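PDB 3PET: putative adhesin from Bacteroides fragilis NCTC 9343, which is of unknown function but, as a putative lipoprotein with a putative auto-transporter adhesin head domain, probably serves in cell adhesion. Local coordinates for residues N22-Y33 with N91-H102; I150-G159 with V171-I181. All blocks are in the same frame, centred on the assembly; numbering follows the deposited sequence. Where two conformers were deposited one is given.

Contact 1 of 2, residues N22-Y33 with N91-H102; sequences NKIDAGTVGNIY and NGISFKGVGDVH. With ACT (acetate ion), chain D.
Two neighbouring coils of the right-handed beta-helix meet here: Asn22-Tyr33 and Asn91-His102 each run through a strand, a glycine-rich turn and the start of a second strand; their two strand parts pair in parallel, joined by a single bridge at the bend. The axes of strands 23-26 and 92-95 pass 4.7 Å apart at 2°, with Ile24 over Ile93 and Ala26 over Phe95 on the inner face. The ladder carries on round the bend, where Val98 N bonds to Thr28 O and Gly30 N to Val98 O. Gly30 and Gly99 both have positive phi, which suits glycine, and Val29 CG1 rests alongside Val98 CB, the two valines projecting together from the bend; Val29 of this rim packs on Val215 of the second subunit. At the next step a side chain stands in for the backbone: Asn31 OD1 accepts the N-H of Asp100 at 2.8 Å and 176°, while Asp100 OD1 passes the link on to Asn121. Inside, Ile32 CD1 meets the Phe95 ring at its edge, 3.8 Å from CE1; Gly97 N and Val101 CG2 of the same segment lie over opposite faces, each toward the rim, and so sandwich the ring. On the outer face Lys96, bent at its last two torsions, brings NZ to the syn side of Asp25 OD2 at 3.1 Å but clearly out of the carboxylate plane, a salt bridge, and also donates to Ser94 OG. Tyr33 and His102 both hold CG anti to the carbonyl carbon, which sends both rings the same way: their planes are 4° apart but slid, with centroids 4.6 Å apart, and Tyr33 CE2 sits over one His102 face, 3.4 Å from CD2.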
# COMPACT_ATOMS: atom_id res chain seq x y z
N ASN A 22 27.32 7.46 2.29
CA ASN A 22 26.88 7.04 0.95
C ASN A 22 25.52 6.33 1.06
O ASN A 22 25.04 5.75 0.08
CB ASN A 22 27.94 6.17 0.26
CG ASN A 22 28.22 4.84 0.92
OD1 ASN A 22 27.86 4.56 2.07
ND2 ASN A 22 28.90 3.99 0.22
N LYS A 23 24.90 6.39 2.25
CA LYS A 23 23.60 5.79 2.52
C LYS A 23 22.78 6.70 3.40
O LYS A 23 23.32 7.41 4.25
CB LYS A 23 23.72 4.39 3.17
CG LYS A 23 24.33 3.31 2.28
CD LYS A 23 24.46 1.96 2.99
CE LYS A 23 25.58 1.80 4.04
NZ LYS A 23 26.97 1.86 3.47
N ILE A 24 21.45 6.68 3.20
CA ILE A 24 20.49 7.47 3.97
C ILE A 24 19.48 6.52 4.58
O ILE A 24 18.94 5.66 3.88
CB ILE A 24 19.79 8.56 3.10
CG1 ILE A 24 20.81 9.57 2.49
CG2 ILE A 24 18.66 9.30 3.91
CD1 ILE A 24 20.30 10.24 1.19
N ASP A 25 19.22 6.70 5.89
CA ASP A 25 18.21 5.94 6.63
C ASP A 25 17.38 6.96 7.38
O ASP A 25 17.86 7.58 8.33
CB ASP A 25 18.88 4.91 7.55
CG ASP A 25 17.91 3.97 8.25
OD1 ASP A 25 17.01 4.46 8.96
OD2 ASP A 25 18.10 2.76 8.16
N ALA A 26 16.13 7.19 6.92
CA ALA A 26 15.31 8.25 7.49
C ALA A 26 13.94 7.77 8.00
O ALA A 26 13.21 7.08 7.28
CB ALA A 26 15.12 9.36 6.45
N GLY A 27 13.63 8.17 9.24
CA GLY A 27 12.37 7.87 9.93
C GLY A 27 11.71 9.16 10.37
O GLY A 27 11.11 9.25 11.44
N THR A 28 11.81 10.17 9.54
CA THR A 28 11.30 11.50 9.82
C THR A 28 10.00 11.79 9.11
O THR A 28 9.54 10.99 8.28
CB THR A 28 12.37 12.53 9.37
OG1 THR A 28 12.77 12.19 8.05
CG2 THR A 28 13.58 12.56 10.28
N VAL A 29 9.45 12.97 9.40
CA VAL A 29 8.28 13.50 8.73
C VAL A 29 8.76 14.71 7.93
O VAL A 29 9.32 15.65 8.51
CB VAL A 29 7.09 13.85 9.65
CG1 VAL A 29 5.92 14.38 8.82
CG2 VAL A 29 6.65 12.63 10.47
N GLY A 30 8.54 14.71 6.63
CA GLY A 30 8.95 15.81 5.77
C GLY A 30 9.56 15.31 4.48
O GLY A 30 10.04 14.17 4.42
N ASN A 31 9.56 16.17 3.46
CA ASN A 31 10.07 15.81 2.15
C ASN A 31 11.56 15.90 2.12
O ASN A 31 12.15 16.82 2.73
CB ASN A 31 9.44 16.67 1.05
CG ASN A 31 7.96 16.43 0.93
OD1 ASN A 31 7.46 15.33 1.13
ND2 ASN A 31 7.21 17.48 0.66
N ILE A 32 12.18 14.95 1.42
CA ILE A 32 13.64 14.90 1.31
C ILE A 32 14.07 15.15 -0.12
O ILE A 32 13.53 14.53 -1.05
CB ILE A 32 14.19 13.54 1.83
CG1 ILE A 32 13.88 13.37 3.34
CG2 ILE A 32 15.71 13.40 1.51
CD1 ILE A 32 14.09 11.95 3.89
N TYR A 33 15.09 16.02 -0.29
CA TYR A 33 15.64 16.33 -1.61
C TYR A 33 17.12 16.01 -1.57
O TYR A 33 17.88 16.66 -0.85
CB TYR A 33 15.38 17.82 -1.98
CG TYR A 33 13.91 18.14 -2.17
CD1 TYR A 33 13.11 18.47 -1.07
CD2 TYR A 33 13.31 18.03 -3.41
CE1 TYR A 33 11.74 18.73 -1.24
CE2 TYR A 33 11.95 18.31 -3.59
CZ TYR A 33 11.17 18.64 -2.50
OH TYR A 33 9.84 18.91 -2.70
N ASN A 91 24.61 5.09 -2.51
CA ASN A 91 24.38 3.68 -2.82
C ASN A 91 23.09 3.12 -2.21
O ASN A 91 22.68 2.04 -2.58
CB ASN A 91 25.56 2.83 -2.31
CG ASN A 91 26.83 3.14 -3.07
OD1 ASN A 91 27.79 3.60 -2.48
ND2 ASN A 91 26.82 2.98 -4.39
N GLY A 92 22.51 3.84 -1.25
CA GLY A 92 21.31 3.33 -0.61
C GLY A 92 20.42 4.37 0.03
O GLY A 92 20.90 5.36 0.59
N ILE A 93 19.11 4.13 -0.08
CA ILE A 93 18.07 4.92 0.58
C ILE A 93 17.15 3.94 1.26
O ILE A 93 16.54 3.10 0.60
CB ILE A 93 17.27 5.92 -0.32
CG1 ILE A 93 18.21 6.91 -1.07
CG2 ILE A 93 16.24 6.72 0.56
CD1 ILE A 93 17.51 7.68 -2.20
N SER A 94 17.04 4.06 2.58
CA SER A 94 16.07 3.32 3.39
C SER A 94 15.12 4.34 4.00
O SER A 94 15.55 5.17 4.81
CB SER A 94 16.77 2.49 4.45
OG SER A 94 15.77 1.79 5.16
N PHE A 95 13.87 4.37 3.52
CA PHE A 95 12.93 5.38 3.99
C PHE A 95 11.82 4.73 4.79
O PHE A 95 11.13 3.84 4.29
CB PHE A 95 12.37 6.23 2.83
CG PHE A 95 11.47 7.35 3.31
CD1 PHE A 95 12.01 8.53 3.80
CD2 PHE A 95 10.09 7.23 3.24
CE1 PHE A 95 11.18 9.58 4.22
CE2 PHE A 95 9.26 8.26 3.69
CZ PHE A 95 9.81 9.42 4.18
N LYS A 96 11.63 5.20 6.04
CA LYS A 96 10.65 4.66 6.97
C LYS A 96 9.83 5.77 7.64
O LYS A 96 9.39 5.58 8.76
CB LYS A 96 11.34 3.80 8.06
CG LYS A 96 12.26 2.69 7.53
CD LYS A 96 12.98 1.98 8.67
CE LYS A 96 14.43 2.39 8.77
NZ LYS A 96 15.35 1.28 8.37
N GLY A 97 9.60 6.88 6.96
CA GLY A 97 8.83 7.98 7.53
C GLY A 97 7.63 8.39 6.72
O GLY A 97 7.02 7.58 6.02
N VAL A 98 7.26 9.67 6.84
CA VAL A 98 6.13 10.25 6.12
C VAL A 98 6.67 11.40 5.30
O VAL A 98 7.22 12.36 5.85
CB VAL A 98 4.98 10.69 7.06
CG1 VAL A 98 3.91 11.50 6.30
CG2 VAL A 98 4.36 9.49 7.78
N GLY A 99 6.56 11.28 3.98
CA GLY A 99 7.06 12.29 3.04
C GLY A 99 7.62 11.71 1.75
O GLY A 99 7.81 10.49 1.62
N ASP A 100 7.89 12.58 0.78
CA ASP A 100 8.42 12.16 -0.52
C ASP A 100 9.92 12.25 -0.56
O ASP A 100 10.50 13.11 0.11
CB ASP A 100 7.81 13.00 -1.66
CG ASP A 100 6.29 12.91 -1.75
OD1 ASP A 100 5.74 11.84 -1.43
OD2 ASP A 100 5.66 13.91 -2.10
N VAL A 101 10.57 11.34 -1.32
CA VAL A 101 12.03 11.32 -1.47
C VAL A 101 12.34 11.68 -2.92
O VAL A 101 11.85 11.01 -3.84
CB VAL A 101 12.71 9.99 -1.02
CG1 VAL A 101 14.24 10.07 -1.15
CG2 VAL A 101 12.32 9.62 0.42
N HIS A 102 13.14 12.74 -3.13
CA HIS A 102 13.48 13.18 -4.48
C HIS A 102 14.96 13.17 -4.75
O HIS A 102 15.76 13.48 -3.85
CB HIS A 102 12.99 14.63 -4.73
CG HIS A 102 11.51 14.85 -4.63
ND1 HIS A 102 10.70 14.88 -5.76
CD2 HIS A 102 10.75 15.12 -3.54
CE1 HIS A 102 9.47 15.10 -5.31
NE2 HIS A 102 9.46 15.28 -3.99
C ACT D . 9.83 15.98 11.70
O ACT D . 9.41 16.67 10.76
OXT ACT D . 10.09 14.81 11.52
CH3 ACT D . 10.00 16.58 13.09

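Contact 2 of 2, residues I150-G159 with V171-I181; sequences IAALHSKGVG and VEASSQGVGDI. With PG4 (tetraethylene glycol), chain I.
Backbone hydrogen bonds tie Ile150-Gly159 to Val171-Ile181 as successive coils of the beta-helix, in a parallel ladder. The axes of strands 150-155 and 171-175 approach to 4.6 Å, 2° from parallel, and their bonds switch donor at each step: Glu172 N to Ala151 O, Leu153 N to Glu172 O, Ser174 N to Leu153 O, Ser155 N to Ser174 O. Past the strands, Val178 N to Gly157 O and Gly159 N to Val178 O extend the pairing into the turn, where Gly159 and Gly179 again adopt positive phi. Water supplies the second kind of link. One molecule lies in the plane of the His154 ring, 2.9 Å from NE2, and donates to Glu172 OE1 at 2.8 Å; another, bonded to Ser155 OG, accepts the N-H of Gly177, its oxygen 2.9 Å from Gly177 N, giving a buried hydroxyl and a turn amide a shared partner. Ser155 OG sits between its own backbone N and carbonyl carbon (chi1 56°), where it also touches Ile181 CD1 at 3.4 Å. Among the remaining side-chain contacts, Ser174 CB meets the edge of the His154 ring, 3.7 Å from ND1. Lys156 and Gln176 extend side by side, Gln176 OE1 lying 3.3 Å from Lys156 CE, while the lysine ammonium goes to Gln135. In the interior Leu153 CD1 packs against Ile181 CG2 at 4.0 Å. Strand 131-136 flanks the pair on the Ile150-Ser155 side and strand 188-193 on the Val171-Ser175 side; strands 161-168 and 181-185 lie against the inward side chains, and Val178 reaches Val139 of the second subunit.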
# COMPACT_ATOMS: atom_id res chain seq x y z
N ILE A 150 21.26 -3.60 -14.82
CA ILE A 150 20.33 -4.52 -14.18
C ILE A 150 19.39 -3.72 -13.29
O ILE A 150 19.85 -2.87 -12.53
CB ILE A 150 21.06 -5.64 -13.34
CG1 ILE A 150 22.07 -6.42 -14.21
CG2 ILE A 150 20.02 -6.63 -12.71
CD1 ILE A 150 23.24 -7.07 -13.45
N ALA A 151 18.07 -4.02 -13.36
CA ALA A 151 17.07 -3.39 -12.48
C ALA A 151 16.17 -4.46 -11.87
O ALA A 151 15.45 -5.17 -12.59
CB ALA A 151 16.23 -2.36 -13.24
N ALA A 152 16.27 -4.63 -10.55
CA ALA A 152 15.45 -5.54 -9.78
C ALA A 152 14.36 -4.70 -9.14
O ALA A 152 14.67 -3.76 -8.39
CB ALA A 152 16.30 -6.29 -8.73
N LEU A 153 13.11 -4.92 -9.55
CA LEU A 153 11.95 -4.13 -9.12
C LEU A 153 10.97 -5.03 -8.41
O LEU A 153 10.33 -5.87 -9.05
CB LEU A 153 11.29 -3.44 -10.35
CG LEU A 153 12.23 -2.64 -11.27
CD1 LEU A 153 11.48 -2.12 -12.51
CD2 LEU A 153 12.89 -1.46 -10.53
N HIS A 154 10.88 -4.90 -7.07
CA HIS A 154 10.04 -5.76 -6.25
C HIS A 154 9.07 -4.92 -5.45
O HIS A 154 9.45 -4.22 -4.51
CB HIS A 154 10.91 -6.66 -5.32
CG HIS A 154 11.96 -7.44 -6.04
ND1 HIS A 154 11.64 -8.46 -6.94
CD2 HIS A 154 13.31 -7.33 -5.97
CE1 HIS A 154 12.80 -8.90 -7.40
NE2 HIS A 154 13.83 -8.26 -6.85
N SER A 155 7.80 -4.97 -5.85
CA SER A 155 6.77 -4.20 -5.17
C SER A 155 6.02 -5.12 -4.23
O SER A 155 5.67 -6.23 -4.61
CB SER A 155 5.85 -3.53 -6.18
OG SER A 155 5.26 -4.46 -7.09
N LYS A 156 5.83 -4.67 -2.97
CA LYS A 156 5.18 -5.47 -1.91
C LYS A 156 4.13 -4.70 -1.12
O LYS A 156 3.40 -5.31 -0.35
CB LYS A 156 6.23 -6.03 -0.93
CG LYS A 156 7.21 -6.99 -1.57
CD LYS A 156 8.42 -7.25 -0.69
CE LYS A 156 9.30 -8.30 -1.33
NZ LYS A 156 10.51 -8.61 -0.52
N GLY A 157 4.07 -3.38 -1.27
CA GLY A 157 3.12 -2.57 -0.53
C GLY A 157 1.95 -2.15 -1.38
O GLY A 157 1.44 -2.93 -2.21
N VAL A 158 1.49 -0.91 -1.19
CA VAL A 158 0.39 -0.36 -1.98
C VAL A 158 0.95 0.82 -2.79
O VAL A 158 1.42 1.80 -2.21
CB VAL A 158 -0.82 0.05 -1.09
CG1 VAL A 158 -1.93 0.67 -1.94
CG2 VAL A 158 -1.34 -1.15 -0.32
N GLY A 159 0.91 0.70 -4.10
CA GLY A 159 1.48 1.72 -4.98
C GLY A 159 2.16 1.11 -6.19
O GLY A 159 2.29 -0.12 -6.31
N VAL A 171 15.95 -6.95 -16.54
CA VAL A 171 14.96 -6.56 -15.53
C VAL A 171 14.50 -7.81 -14.79
O VAL A 171 14.23 -8.84 -15.42
CB VAL A 171 13.75 -5.77 -16.15
CG1 VAL A 171 12.60 -5.60 -15.16
CG2 VAL A 171 14.19 -4.42 -16.69
N GLU A 172 14.38 -7.70 -13.45
CA GLU A 172 13.78 -8.72 -12.59
C GLU A 172 12.64 -8.04 -11.88
O GLU A 172 12.88 -7.17 -11.05
CB GLU A 172 14.79 -9.34 -11.63
CG GLU A 172 15.87 -10.16 -12.34
CD GLU A 172 17.28 -10.06 -11.79
OE1 GLU A 172 17.45 -9.68 -10.61
OE2 GLU A 172 18.23 -10.38 -12.55
N ALA A 173 11.40 -8.33 -12.27
CA ALA A 173 10.25 -7.65 -11.68
C ALA A 173 9.29 -8.60 -11.01
O ALA A 173 8.93 -9.63 -11.58
CB ALA A 173 9.51 -6.85 -12.75
N SER A 174 8.86 -8.27 -9.78
CA SER A 174 7.89 -9.08 -9.06
C SER A 174 6.92 -8.16 -8.34
O SER A 174 7.36 -7.23 -7.66
CB SER A 174 8.56 -10.07 -8.11
OG SER A 174 7.59 -10.76 -7.33
N SER A 175 5.60 -8.37 -8.58
CA SER A 175 4.54 -7.56 -8.00
C SER A 175 3.76 -8.44 -7.00
O SER A 175 3.14 -9.42 -7.43
CB SER A 175 3.64 -6.99 -9.11
OG SER A 175 3.06 -8.02 -9.89
N GLN A 176 3.87 -8.15 -5.67
CA GLN A 176 3.26 -8.97 -4.60
C GLN A 176 2.23 -8.21 -3.74
O GLN A 176 1.54 -8.84 -2.94
CB GLN A 176 4.34 -9.52 -3.67
CG GLN A 176 5.28 -10.52 -4.31
CD GLN A 176 6.36 -10.88 -3.32
OE1 GLN A 176 7.34 -10.17 -3.16
NE2 GLN A 176 6.15 -11.95 -2.56
N GLY A 177 2.15 -6.89 -3.89
CA GLY A 177 1.17 -6.09 -3.16
C GLY A 177 0.04 -5.68 -4.08
O GLY A 177 -0.39 -6.45 -4.95
N VAL A 178 -0.42 -4.44 -3.91
CA VAL A 178 -1.50 -3.87 -4.73
C VAL A 178 -0.89 -2.74 -5.54
O VAL A 178 -0.45 -1.75 -4.96
CB VAL A 178 -2.69 -3.40 -3.85
CG1 VAL A 178 -3.76 -2.73 -4.70
CG2 VAL A 178 -3.27 -4.56 -3.06
N GLY A 179 -0.84 -2.92 -6.86
CA GLY A 179 -0.21 -1.92 -7.72
C GLY A 179 0.50 -2.54 -8.90
O GLY A 179 0.69 -3.75 -8.97
N ASP A 180 0.89 -1.68 -9.85
CA ASP A 180 1.50 -2.07 -11.11
C ASP A 180 2.97 -1.79 -11.17
O ASP A 180 3.46 -0.88 -10.49
CB ASP A 180 0.83 -1.30 -12.25
CG ASP A 180 -0.66 -1.56 -12.44
OD1 ASP A 180 -1.12 -2.66 -12.08
OD2 ASP A 180 -1.35 -0.67 -12.98
N ILE A 181 3.68 -2.52 -12.04
CA ILE A 181 5.09 -2.23 -12.33
C ILE A 181 5.16 -1.92 -13.82
O ILE A 181 4.75 -2.74 -14.62
CB ILE A 181 6.10 -3.35 -11.94
CG1 ILE A 181 6.04 -3.67 -10.44
CG2 ILE A 181 7.54 -2.98 -12.38
CD1 ILE A 181 6.88 -4.87 -10.05
O1 PG4 I . 3.42 -8.38 -0.31
C1 PG4 I . 4.15 -9.58 0.02
C2 PG4 I . 3.18 -10.68 0.58
O2 PG4 I . 2.26 -10.13 1.58
C3 PG4 I . 1.23 -11.09 1.92
C4 PG4 I . 0.07 -10.35 2.64
O3 PG4 I . -0.25 -10.92 3.90
C5 PG4 I . 0.24 -10.02 4.92
C6 PG4 I . 0.29 -10.67 6.32
O4 PG4 I . -0.95 -11.33 6.68
O HOH W 1 15.66 -9.84 -8.40
O HOH W 2 2.79 -4.89 -5.94

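How the contacts relate
Contacts 1 and 2 repeat one kind of coil-to-coil pairing at separate levels of the same beta-helix, in series along the chain. Their centres are 19 Å apart and their nearest atoms about 11 Å, so they do not touch; strands 111-116 and 131-136 bridge the interval, the first pairing with 92-95 and the second with 147-155. Both place a valine followed by glycine, at a turn, against the second subunit, evidence that this rim contributes to the dimer interface at both levels. Acetate by Val29 in contact 1 and tetraethylene glycol by Lys156 and Gln176 in contact 2 probably come from the crystallisation liquor.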